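Local coordinates for protein fructose-bisphosphate aldolase (Thermus caldophilus, PDB 2FJK) that belongs to the class II fructose-bisphosphate aldolases, enzymes built on a TIM-barrel fold, and holds 1,3-dihydroxyacetonephosphate in a pocket at the C-terminal end of the barrel, at residues A21-N26 / N251-L256. Sequence-based numbering, arbitrary orientation.
Sequences AFNTNN and NTDTDL. With 13P (1,3-dihydroxyacetonephosphate), chain E.
A21 and F22 pair with N251 and T252 in parallel register, joining barrel strands 19-23 and 247-252. T252 N donates to A21 O at 2.9 Å. The return bond, from N23 N to T252 O, is weak, at 3.4 Å, and N251 CA adds a CA-H...O contact to A21 O. Two waters add bridges between the segments: one donates to A21 O and meets T252 OG1, which also bonds R295, while lying above one face of the F22 ring, offset toward its rim; the other links N23 O to D253 OD1.

On the face that carries F22 and T252 the contacts are apolar; the two side chains run side by side with F22 CD2 4.0 Å from T252 CB. L256, from the first turn of helix 254-270, crosses F22 at about a right angle and brings CD1 to the ring edge, near its plane.

At the ligand end, N23 crosses D253, with N23 CB 3.6 Å from D253 CG. D253 extends away from its own N (chi1 -177°), which lays its carboxylate across the N23 amide, the two planes 33° apart; OD2 forms a salt bridge with R257. D253 N and T254 N both grip O3P of 1,3-dihydroxyacetonephosphate at 2.7 Å, and T254 OG1 donates to O1P. The phosphate thus sits at the N-terminus of helix 254-270, where the helix dipole would probably favour its negative charge.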
loop_
_atom_site.group_PDB
_atom_site.type_symbol
_atom_site.label_atom_id
_atom_site.label_comp_id
_atom_site.label_asym_id
_atom_site.label_seq_id
_atom_site.Cartn_x
_atom_site.Cartn_y
_atom_site.Cartn_z
ATOM N N ALA A 21 11.388 22.248 2.738
ATOM C CA ALA A 21 10.191 21.576 3.222
ATOM C C ALA A 21 9.113 22.338 2.468
ATOM O O ALA A 21 9.106 23.571 2.469
ATOM C CB ALA A 21 10.026 21.755 4.738
ATOM N N PHE A 22 8.228 21.612 1.797
ATOM C CA PHE A 22 7.185 22.253 1.020
ATOM C C PHE A 22 5.802 21.739 1.375
ATOM O O PHE A 22 5.563 20.528 1.416
ATOM C CB PHE A 22 7.446 22.052 -0.472
ATOM C CG PHE A 22 8.814 22.497 -0.914
ATOM C CD1 PHE A 22 9.917 21.665 -0.754
ATOM C CD2 PHE A 22 8.999 23.753 -1.482
ATOM C CE1 PHE A 22 11.190 22.073 -1.153
ATOM C CE2 PHE A 22 10.270 24.175 -1.886
ATOM C CZ PHE A 22 11.368 23.331 -1.719
ATOM N N ASN A 23 4.892 22.673 1.627
ATOM C CA ASN A 23 3.525 22.334 1.996
ATOM C C ASN A 23 2.746 21.844 0.798
ATOM O O ASN A 23 2.891 22.370 -0.302
ATOM C CB ASN A 23 2.830 23.549 2.616
ATOM C CG ASN A 23 3.367 23.869 3.975
ATOM O OD1 ASN A 23 2.939 23.291 4.982
ATOM N ND2 ASN A 23 4.332 24.774 4.022
ATOM N N THR A 24 1.927 20.821 1.029
ATOM C CA THR A 24 1.109 20.226 -0.020
ATOM C C THR A 24 -0.288 20.044 0.517
ATOM O O THR A 24 -0.463 19.803 1.704
ATOM C CB THR A 24 1.566 18.819 -0.401
ATOM O OG1 THR A 24 2.989 18.779 -0.510
ATOM C CG2 THR A 24 0.925 18.414 -1.716
ATOM N N ASN A 25 -1.269 20.111 -0.370
ATOM C CA ASN A 25 -2.656 19.927 0.016
ATOM C C ASN A 25 -3.407 18.980 -0.926
ATOM O O ASN A 25 -4.529 18.578 -0.638
ATOM C CB ASN A 25 -3.344 21.291 0.109
ATOM C CG ASN A 25 -3.041 21.992 1.426
ATOM O OD1 ASN A 25 -3.692 21.731 2.433
ATOM N ND2 ASN A 25 -2.031 22.861 1.430
ATOM N N ASN A 26 -2.785 18.607 -2.042
ATOM C CA ASN A 26 -3.431 17.682 -2.964
ATOM C C ASN A 26 -2.431 16.960 -3.866
ATOM O O ASN A 26 -1.219 16.940 -3.592
ATOM C CB ASN A 26 -4.501 18.405 -3.807
ATOM C CG ASN A 26 -3.918 19.443 -4.752
ATOM O OD1 ASN A 26 -2.707 19.586 -4.871
ATOM N ND2 ASN A 26 -4.789 20.165 -5.437
ATOM N N ASN A 251 11.062 26.022 5.382
ATOM C CA ASN A 251 9.685 25.822 4.959
ATOM C C ASN A 251 9.209 26.874 3.963
ATOM O O ASN A 251 9.456 28.070 4.140
ATOM C CB ASN A 251 8.773 25.824 6.180
ATOM C CG ASN A 251 8.513 24.431 6.724
ATOM O OD1 ASN A 251 7.452 23.844 6.477
ATOM N ND2 ASN A 251 9.474 23.893 7.471
ATOM N N THR A 252 8.516 26.417 2.922
ATOM C CA THR A 252 7.966 27.292 1.880
ATOM C C THR A 252 6.528 26.885 1.587
ATOM O O THR A 252 6.264 25.732 1.241
ATOM C CB THR A 252 8.753 27.180 0.559
ATOM O OG1 THR A 252 10.135 27.429 0.811
ATOM C CG2 THR A 252 8.235 28.196 -0.466
ATOM N N ASP A 253 5.604 27.835 1.703
ATOM C CA ASP A 253 4.193 27.551 1.473
ATOM C C ASP A 253 3.538 28.641 0.620
ATOM O O ASP A 253 3.047 28.363 -0.471
ATOM C CB ASP A 253 3.487 27.420 2.832
ATOM C CG ASP A 253 2.025 27.058 2.710
ATOM O OD1 ASP A 253 1.557 26.788 1.589
ATOM O OD2 ASP A 253 1.338 27.039 3.753
ATOM N N THR A 254 3.530 29.872 1.127
ATOM C CA THR A 254 2.954 31.011 0.415
ATOM C C THR A 254 3.408 31.116 -1.055
ATOM O O THR A 254 2.584 31.306 -1.952
ATOM C CB THR A 254 3.316 32.348 1.120
ATOM O OG1 THR A 254 2.667 32.415 2.395
ATOM C CG2 THR A 254 2.892 33.535 0.270
ATOM N N ASP A 255 4.714 31.008 -1.296
ATOM C CA ASP A 255 5.238 31.112 -2.655
ATOM C C ASP A 255 4.537 30.149 -3.612
ATOM O O ASP A 255 4.204 30.520 -4.733
ATOM C CB ASP A 255 6.755 30.849 -2.693
ATOM C CG ASP A 255 7.575 31.988 -2.083
ATOM O OD1 ASP A 255 7.090 33.136 -2.034
ATOM O OD2 ASP A 255 8.725 31.732 -1.668
ATOM N N LEU A 256 4.306 28.922 -3.151
ATOM C CA LEU A 256 3.658 27.896 -3.963
ATOM C C LEU A 256 2.200 28.206 -4.230
ATOM O O LEU A 256 1.738 28.078 -5.359
ATOM C CB LEU A 256 3.763 26.536 -3.284
ATOM C CG LEU A 256 5.144 26.147 -2.765
ATOM C CD1 LEU A 256 5.093 24.700 -2.315
ATOM C CD2 LEU A 256 6.202 26.336 -3.839
HETATM P P 13P E . 5.154 30.811 4.445
HETATM O O1P 13P E . 3.664 31.401 4.511
HETATM O O2P 13P E . 6.133 32.045 4.603
HETATM O O3P 13P E . 5.378 30.139 3.055
HETATM O O1 13P E . 5.326 29.739 5.630
HETATM C C1 13P E . 6.160 28.604 5.410
HETATM C C2 13P E . 6.334 27.967 6.766
HETATM O O2 13P E . 6.707 28.658 7.710
HETATM C C3 13P E . 6.052 26.480 6.975
HETATM O O3 13P E . 6.171 26.142 8.353
HETATM O O HOH W 1 11.117 25.004 1.180
HETATM O O HOH W 2 1.517 25.175 -0.822
#